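Local coordinates for protein RNA-directed RNA polymerase (PDB 3ZED) that probably copies the viral genome as an RNA-dependent RNA polymerase, found both free and covalently linked to the genomic RNA, at residues L266-A277 / V287-L297. Residues are numbered along the deposited sequence; the frame is centred on the assembly and turned at random.
Sequences LADSFIRDLGRA and VKKTITDFWYL
Asp273 OD2 and Asp293 OD2 share a water that donates to both, 2.7 Å from Asp273 OD2, and this bridge links the two helices at the outer side of the contact. Asp293 OD2 also accepts a hydrogen bond from Lys289 NZ on its syn lone pair, part of a salt bridge within the same helix, which probably eases the proximity of the two carboxylates. Asp273 OD2 further meets the edge of the Phe294 ring near its plane, 3.9 Å from Phe294 CE2.

Beneath this water bridge the contact is largely apolar. Phe294, the first residue to leave helical geometry after helix 283-293, lays one ring face against Phe270, whose CB stands over the centre, 4.2 Å from the centroid. With its CG anti to the backbone N (chi1 -178°), Phe270 turns a ring edge to that face, an offset edge-to-face pair with planes 66° apart. Leu297 CD1 covers a face of the Phe270 ring, 3.8 Å from Phe270 CG. Thr290 is a knob in the hole formed by Phe270, Asp273, Leu274 and Ala277; its OG1 is hydrogen-bonded to Gly286 O one turn back. At the other end Leu266 CD2 meets Tyr296 OH, and Tyr296 lies against Pro250 of the loop predicted to bind GTP.

The result is an antiparallel helical hairpin (axes 162° apart) within the palm-family region, with Phe270 and Leu297 reaching helices 326-340 and 438-452, and helix 781-789 packing on Ile291.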
ATOM      1  N   LEU B 266     -20.250 -12.428  -7.320  1.00 63.22           N
ATOM      2  CA  LEU B 266     -20.610 -11.129  -6.749  1.00 61.76           C
ATOM      3  C   LEU B 266     -20.038  -9.954  -7.548  1.00 62.97           C
ATOM      4  O   LEU B 266     -20.786  -9.007  -7.814  1.00 62.55           O
ATOM      5  CB  LEU B 266     -20.176 -11.036  -5.277  1.00 60.82           C
ATOM      6  CG  LEU B 266     -20.947 -11.904  -4.269  1.00 67.42           C
ATOM      7  CD1 LEU B 266     -20.444 -11.661  -2.870  1.00 66.50           C
ATOM      8  CD2 LEU B 266     -22.492 -11.657  -4.339  1.00 71.73           C
ATOM      9  N   ALA B 267     -18.733 -10.013  -7.936  1.00 57.40           N
ATOM     10  CA  ALA B 267     -18.083  -8.958  -8.730  1.00 56.18           C
ATOM     11  C   ALA B 267     -18.735  -8.853 -10.110  1.00 61.94           C
ATOM     12  O   ALA B 267     -19.020  -7.737 -10.536  1.00 62.32           O
ATOM     13  CB  ALA B 267     -16.589  -9.203  -8.859  1.00 55.58           C
ATOM     14  N   ASP B 268     -19.057 -10.003 -10.760  1.00 59.05           N
ATOM     15  CA  ASP B 268     -19.757 -10.044 -12.047  1.00 60.59           C
ATOM     16  C   ASP B 268     -21.111  -9.356 -11.969  1.00 64.63           C
ATOM     17  O   ASP B 268     -21.421  -8.497 -12.795  1.00 64.84           O
ATOM     18  CB  ASP B 268     -20.002 -11.500 -12.502  1.00 64.13           C
ATOM     19  CG  ASP B 268     -18.871 -12.228 -13.195  1.00 72.78           C
ATOM     20  OD1 ASP B 268     -17.694 -11.837 -12.997  1.00 71.40           O
ATOM     21  OD2 ASP B 268     -19.153 -13.232 -13.881  1.00 78.33           O
ATOM     22  N   SER B 269     -21.927  -9.760 -10.980  1.00 61.72           N
ATOM     23  CA  SER B 269     -23.288  -9.259 -10.789  1.00 63.14           C
ATOM     24  C   SER B 269     -23.295  -7.771 -10.475  1.00 65.59           C
ATOM     25  O   SER B 269     -24.149  -7.066 -10.997  1.00 66.30           O
ATOM     26  CB  SER B 269     -24.001 -10.034  -9.685  1.00 67.60           C
ATOM     27  OG  SER B 269     -24.053 -11.422  -9.969  1.00 78.67           O
ATOM     28  N   PHE B 270     -22.334  -7.290  -9.662  1.00 59.69           N
ATOM     29  CA  PHE B 270     -22.279  -5.879  -9.306  1.00 58.47           C
ATOM     30  C   PHE B 270     -21.983  -4.993 -10.521  1.00 63.57           C
ATOM     31  O   PHE B 270     -22.715  -4.034 -10.735  1.00 63.91           O
ATOM     32  CB  PHE B 270     -21.250  -5.610  -8.183  1.00 57.50           C
ATOM     33  CG  PHE B 270     -21.209  -4.164  -7.747  1.00 57.36           C
ATOM     34  CD1 PHE B 270     -22.302  -3.579  -7.109  1.00 60.31           C
ATOM     35  CD2 PHE B 270     -20.087  -3.377  -7.999  1.00 58.16           C
ATOM     36  CE1 PHE B 270     -22.265  -2.237  -6.707  1.00 60.91           C
ATOM     37  CE2 PHE B 270     -20.047  -2.030  -7.598  1.00 60.03           C
ATOM     38  CZ  PHE B 270     -21.136  -1.471  -6.955  1.00 58.78           C
ATOM     39  N   ILE B 271     -20.922  -5.302 -11.298  1.00 61.22           N
ATOM     40  CA  ILE B 271     -20.520  -4.509 -12.468  1.00 61.68           C
ATOM     41  C   ILE B 271     -21.604  -4.590 -13.589  1.00 69.54           C
ATOM     42  O   ILE B 271     -21.867  -3.570 -14.236  1.00 69.97           O
ATOM     43  CB  ILE B 271     -19.068  -4.863 -12.974  1.00 63.39           C
ATOM     44  CG1 ILE B 271     -18.497  -3.798 -13.951  1.00 63.40           C
ATOM     45  CG2 ILE B 271     -18.941  -6.274 -13.558  1.00 64.27           C
ATOM     46  CD1 ILE B 271     -18.159  -2.455 -13.321  1.00 64.39           C
ATOM     47  N   ARG B 272     -22.256  -5.769 -13.767  1.00 68.42           N
ATOM     48  CA  ARG B 272     -23.310  -5.981 -14.770  1.00 70.33           C
ATOM     49  C   ARG B 272     -24.581  -5.214 -14.400  1.00 75.71           C
ATOM     50  O   ARG B 272     -25.164  -4.555 -15.264  1.00 76.25           O
ATOM     51  CB  ARG B 272     -23.597  -7.483 -14.929  1.00 71.49           C
ATOM     52  CG  ARG B 272     -24.872  -7.855 -15.717  1.00 78.50           C
ATOM     53  CD  ARG B 272     -24.918  -9.319 -16.125  1.00 79.36           C
ATOM     54  NE  ARG B 272     -24.547 -10.211 -15.024  1.00 87.04           N
ATOM     55  CZ  ARG B 272     -23.482 -11.003 -15.030  1.00 96.24           C
ATOM     56  NH1 ARG B 272     -22.691 -11.056 -16.097  1.00 79.06           N
ATOM     57  NH2 ARG B 272     -23.211 -11.767 -13.979  1.00 84.01           N
ATOM     58  N   ASP B 273     -24.997  -5.294 -13.116  1.00 73.10           N
ATOM     59  CA  ASP B 273     -26.193  -4.607 -12.607  1.00 74.00           C
ATOM     60  C   ASP B 273     -26.007  -3.107 -12.622  1.00 75.74           C
ATOM     61  O   ASP B 273     -26.968  -2.398 -12.881  1.00 76.90           O
ATOM     62  CB  ASP B 273     -26.563  -5.068 -11.189  1.00 75.77           C
ATOM     63  CG  ASP B 273     -27.322  -6.380 -11.090  1.00 90.07           C
ATOM     64  OD1 ASP B 273     -27.437  -7.089 -12.124  1.00 91.39           O
ATOM     65  OD2 ASP B 273     -27.795  -6.705  -9.979  1.00 98.12           O
ATOM     66  N   LEU B 274     -24.780  -2.626 -12.356  1.00 69.49           N
ATOM     67  CA  LEU B 274     -24.445  -1.206 -12.388  1.00 67.40           C
ATOM     68  C   LEU B 274     -24.528  -0.683 -13.839  1.00 70.75           C
ATOM     69  O   LEU B 274     -25.187   0.327 -14.081  1.00 70.61           O
ATOM     70  CB  LEU B 274     -23.050  -0.989 -11.783  1.00 65.02           C
ATOM     71  CG  LEU B 274     -22.560   0.448 -11.541  1.00 68.87           C
ATOM     72  CD1 LEU B 274     -23.491   1.217 -10.577  1.00 69.25           C
ATOM     73  CD2 LEU B 274     -21.139   0.436 -10.992  1.00 67.80           C
ATOM     74  N   GLY B 275     -23.906  -1.397 -14.774  1.00 66.21           N
ATOM     75  CA  GLY B 275     -23.899  -1.034 -16.184  1.00 66.83           C
ATOM     76  C   GLY B 275     -25.273  -0.966 -16.806  1.00 72.96           C
ATOM     77  O   GLY B 275     -25.551  -0.050 -17.584  1.00 72.88           O
ATOM     78  N   ARG B 276     -26.150  -1.923 -16.435  1.00 71.04           N
ATOM     79  CA  ARG B 276     -27.524  -1.990 -16.920  1.00 73.62           C
ATOM     80  C   ARG B 276     -28.353  -0.858 -16.335  1.00 76.94           C
ATOM     81  O   ARG B 276     -29.054  -0.178 -17.084  1.00 77.20           O
ATOM     82  CB  ARG B 276     -28.157  -3.345 -16.579  1.00 75.04           C
ATOM     83  CG  ARG B 276     -28.156  -4.318 -17.739  1.00 84.29           C
ATOM     84  CD  ARG B 276     -27.500  -5.628 -17.380  1.00 92.43           C
ATOM     85  NE  ARG B 276     -28.351  -6.489 -16.555  1.00100.45           N
ATOM     86  CZ  ARG B 276     -28.583  -7.776 -16.809  1.00116.59           C
ATOM     87  NH1 ARG B 276     -28.042  -8.360 -17.874  1.00 93.55           N
ATOM     88  NH2 ARG B 276     -29.369  -8.484 -16.009  1.00112.60           N
ATOM     89  N   ALA B 277     -28.262  -0.651 -15.004  1.00 72.28           N
ATOM     90  CA  ALA B 277     -28.989   0.386 -14.269  1.00 72.65           C
ATOM     91  C   ALA B 277     -28.674   1.791 -14.782  1.00 75.62           C
ATOM     92  O   ALA B 277     -29.584   2.605 -14.887  1.00 74.96           O
ATOM     93  CB  ALA B 277     -28.667   0.294 -12.791  1.00 72.17           C
ATOM     94  N   VAL B 287     -29.299   2.828 -10.317  1.00 74.16           N
ATOM     95  CA  VAL B 287     -27.919   2.828  -9.796  1.00 70.63           C
ATOM     96  C   VAL B 287     -27.956   2.806  -8.260  1.00 71.57           C
ATOM     97  O   VAL B 287     -27.243   1.999  -7.655  1.00 70.21           O
ATOM     98  CB  VAL B 287     -27.080   4.007 -10.367  1.00 73.50           C
ATOM     99  CG1 VAL B 287     -25.807   4.259  -9.565  1.00 70.87           C
ATOM    100  CG2 VAL B 287     -26.744   3.771 -11.839  1.00 73.88           C
ATOM    101  N   LYS B 288     -28.838   3.623  -7.650  1.00 67.17           N
ATOM    102  CA  LYS B 288     -29.003   3.698  -6.198  1.00 66.89           C
ATOM    103  C   LYS B 288     -29.463   2.354  -5.595  1.00 71.93           C
ATOM    104  O   LYS B 288     -28.970   1.986  -4.517  1.00 70.52           O
ATOM    105  CB  LYS B 288     -29.958   4.827  -5.799  1.00 70.01           C
ATOM    106  CG  LYS B 288     -29.255   6.174  -5.681  1.00 78.91           C
ATOM    107  CD  LYS B 288     -30.170   7.258  -5.133  1.00 86.98           C
ATOM    108  CE  LYS B 288     -29.455   8.570  -4.893  1.00 95.34           C
ATOM    109  NZ  LYS B 288     -28.972   8.695  -3.490  1.00103.20           N
ATOM    110  N   LYS B 289     -30.368   1.622  -6.300  1.00 69.53           N
ATOM    111  CA  LYS B 289     -30.883   0.304  -5.893  1.00 70.18           C
ATOM    112  C   LYS B 289     -29.750  -0.727  -5.880  1.00 71.95           C
ATOM    113  O   LYS B 289     -29.604  -1.435  -4.885  1.00 71.59           O
ATOM    114  CB  LYS B 289     -32.039  -0.169  -6.805  1.00 75.13           C
ATOM    115  CG  LYS B 289     -32.769  -1.401  -6.267  1.00 91.97           C
ATOM    116  CD  LYS B 289     -33.597  -2.112  -7.333  1.00104.94           C
ATOM    117  CE  LYS B 289     -33.312  -3.600  -7.434  1.00114.34           C
ATOM    118  NZ  LYS B 289     -33.719  -4.338  -6.209  1.00123.90           N
ATOM    119  N   THR B 290     -28.944  -0.793  -6.966  1.00 66.66           N
ATOM    120  CA  THR B 290     -27.791  -1.697  -7.085  1.00 64.66           C
ATOM    121  C   THR B 290     -26.781  -1.437  -5.947  1.00 66.36           C
ATOM    122  O   THR B 290     -26.353  -2.383  -5.296  1.00 66.70           O
ATOM    123  CB  THR B 290     -27.132  -1.533  -8.467  1.00 70.53           C
ATOM    124  OG1 THR B 290     -28.085  -1.891  -9.468  1.00 74.90           O
ATOM    125  CG2 THR B 290     -25.850  -2.372  -8.628  1.00 63.49           C
ATOM    126  N   ILE B 291     -26.424  -0.162  -5.708  1.00 60.12           N
ATOM    127  CA  ILE B 291     -25.475   0.244  -4.681  1.00 58.44           C
ATOM    128  C   ILE B 291     -25.990  -0.151  -3.258  1.00 63.82           C
ATOM    129  O   ILE B 291     -25.204  -0.651  -2.445  1.00 61.27           O
ATOM    130  CB  ILE B 291     -25.154   1.755  -4.830  1.00 60.67           C
ATOM    131  CG1 ILE B 291     -24.241   1.996  -6.063  1.00 59.81           C
ATOM    132  CG2 ILE B 291     -24.485   2.293  -3.586  1.00 59.93           C
ATOM    133  CD1 ILE B 291     -24.062   3.467  -6.497  1.00 62.81           C
ATOM    134  N   THR B 292     -27.296   0.022  -2.984  1.00 63.43           N
ATOM    135  CA  THR B 292     -27.883  -0.355  -1.691  1.00 64.46           C
ATOM    136  C   THR B 292     -27.965  -1.899  -1.570  1.00 70.00           C
ATOM    137  O   THR B 292     -27.714  -2.429  -0.485  1.00 69.86           O
ATOM    138  CB  THR B 292     -29.248   0.326  -1.491  1.00 75.19           C
ATOM    139  OG1 THR B 292     -29.100   1.726  -1.744  1.00 75.17           O
ATOM    140  CG2 THR B 292     -29.791   0.142  -0.078  1.00 73.52           C
ATOM    141  N   ASP B 293     -28.295  -2.616  -2.678  1.00 66.82           N
ATOM    142  CA  ASP B 293     -28.379  -4.083  -2.694  1.00 66.16           C
ATOM    143  C   ASP B 293     -27.024  -4.719  -2.371  1.00 66.27           C
ATOM    144  O   ASP B 293     -26.996  -5.759  -1.721  1.00 66.16           O
ATOM    145  CB  ASP B 293     -28.899  -4.601  -4.045  1.00 68.89           C
ATOM    146  CG  ASP B 293     -30.402  -4.457  -4.285  1.00 78.98           C
ATOM    147  OD1 ASP B 293     -31.105  -3.930  -3.388  1.00 79.48           O
ATOM    148  OD2 ASP B 293     -30.866  -4.851  -5.377  1.00 82.89           O
ATOM    149  N   PHE B 294     -25.925  -4.083  -2.812  1.00 59.60           N
ATOM    150  CA  PHE B 294     -24.545  -4.516  -2.604  1.00 57.94           C
ATOM    151  C   PHE B 294     -23.806  -3.591  -1.600  1.00 60.61           C
ATOM    152  O   PHE B 294     -22.586  -3.455  -1.700  1.00 58.83           O
ATOM    153  CB  PHE B 294     -23.794  -4.543  -3.945  1.00 58.95           C
ATOM    154  CG  PHE B 294     -24.222  -5.632  -4.895  1.00 62.08           C
ATOM    155  CD1 PHE B 294     -23.597  -6.876  -4.882  1.00 65.07           C
ATOM    156  CD2 PHE B 294     -25.219  -5.404  -5.836  1.00 64.90           C
ATOM    157  CE1 PHE B 294     -23.979  -7.884  -5.787  1.00 67.04           C
ATOM    158  CE2 PHE B 294     -25.597  -6.405  -6.736  1.00 68.75           C
ATOM    159  CZ  PHE B 294     -24.973  -7.638  -6.710  1.00 66.60           C
ATOM    160  N   TRP B 295     -24.533  -2.977  -0.624  1.00 56.83           N
ATOM    161  CA  TRP B 295     -23.979  -2.049   0.381  1.00 55.05           C
ATOM    162  C   TRP B 295     -22.712  -2.618   1.043  1.00 57.81           C
ATOM    163  O   TRP B 295     -21.775  -1.867   1.308  1.00 56.16           O
ATOM    164  CB  TRP B 295     -25.028  -1.697   1.473  1.00 54.97           C
ATOM    165  CG  TRP B 295     -25.367  -2.840   2.403  1.00 57.00           C
ATOM    166  CD1 TRP B 295     -26.390  -3.735   2.262  1.00 62.21           C
ATOM    167  CD2 TRP B 295     -24.635  -3.249   3.575  1.00 55.84           C
ATOM    168  NE1 TRP B 295     -26.350  -4.668   3.280  1.00 62.47           N
ATOM    169  CE2 TRP B 295     -25.253  -4.420   4.071  1.00 61.68           C
ATOM    170  CE3 TRP B 295     -23.492  -2.755   4.239  1.00 55.15           C
ATOM    171  CZ2 TRP B 295     -24.794  -5.082   5.221  1.00 60.54           C
ATOM    172  CZ3 TRP B 295     -23.023  -3.429   5.354  1.00 56.56           C
ATOM    173  CH2 TRP B 295     -23.691  -4.558   5.854  1.00 58.82           C
ATOM    174  N   TYR B 296     -22.699  -3.953   1.314  1.00 54.54           N
ATOM    175  CA  TYR B 296     -21.648  -4.668   2.029  1.00 52.73           C
ATOM    176  C   TYR B 296     -20.322  -4.663   1.274  1.00 56.33           C
ATOM    177  O   TYR B 296     -19.276  -4.885   1.888  1.00 55.55           O
ATOM    178  CB  TYR B 296     -22.104  -6.093   2.379  1.00 54.51           C
ATOM    179  CG  TYR B 296     -22.630  -6.891   1.208  1.00 56.45           C
ATOM    180  CD1 TYR B 296     -21.773  -7.651   0.417  1.00 57.67           C
ATOM    181  CD2 TYR B 296     -23.987  -6.913   0.911  1.00 58.52           C
ATOM    182  CE1 TYR B 296     -22.248  -8.370  -0.674  1.00 60.60           C
ATOM    183  CE2 TYR B 296     -24.478  -7.643  -0.166  1.00 59.88           C
ATOM    184  CZ  TYR B 296     -23.607  -8.379  -0.953  1.00 65.38           C
ATOM    185  OH  TYR B 296     -24.084  -9.115  -2.012  1.00 64.42           O
ATOM    186  N   LEU B 297     -20.352  -4.347  -0.037  1.00 52.47           N
ATOM    187  CA  LEU B 297     -19.146  -4.230  -0.849  1.00 50.92           C
ATOM    188  C   LEU B 297     -18.383  -2.934  -0.521  1.00 53.06           C
ATOM    189  O   LEU B 297     -17.261  -2.751  -1.001  1.00 52.00           O
ATOM    190  CB  LEU B 297     -19.473  -4.310  -2.350  1.00 51.72           C
ATOM    191  CG  LEU B 297     -19.972  -5.658  -2.905  1.00 57.99           C
ATOM    192  CD1 LEU B 297     -20.028  -5.625  -4.418  1.00 57.87           C
ATOM    193  CD2 LEU B 297     -19.098  -6.825  -2.456  1.00 62.71           C
TER
HETATM  194  O   HOH W   1     -28.932  -5.551  -7.781  1.00 68.97           O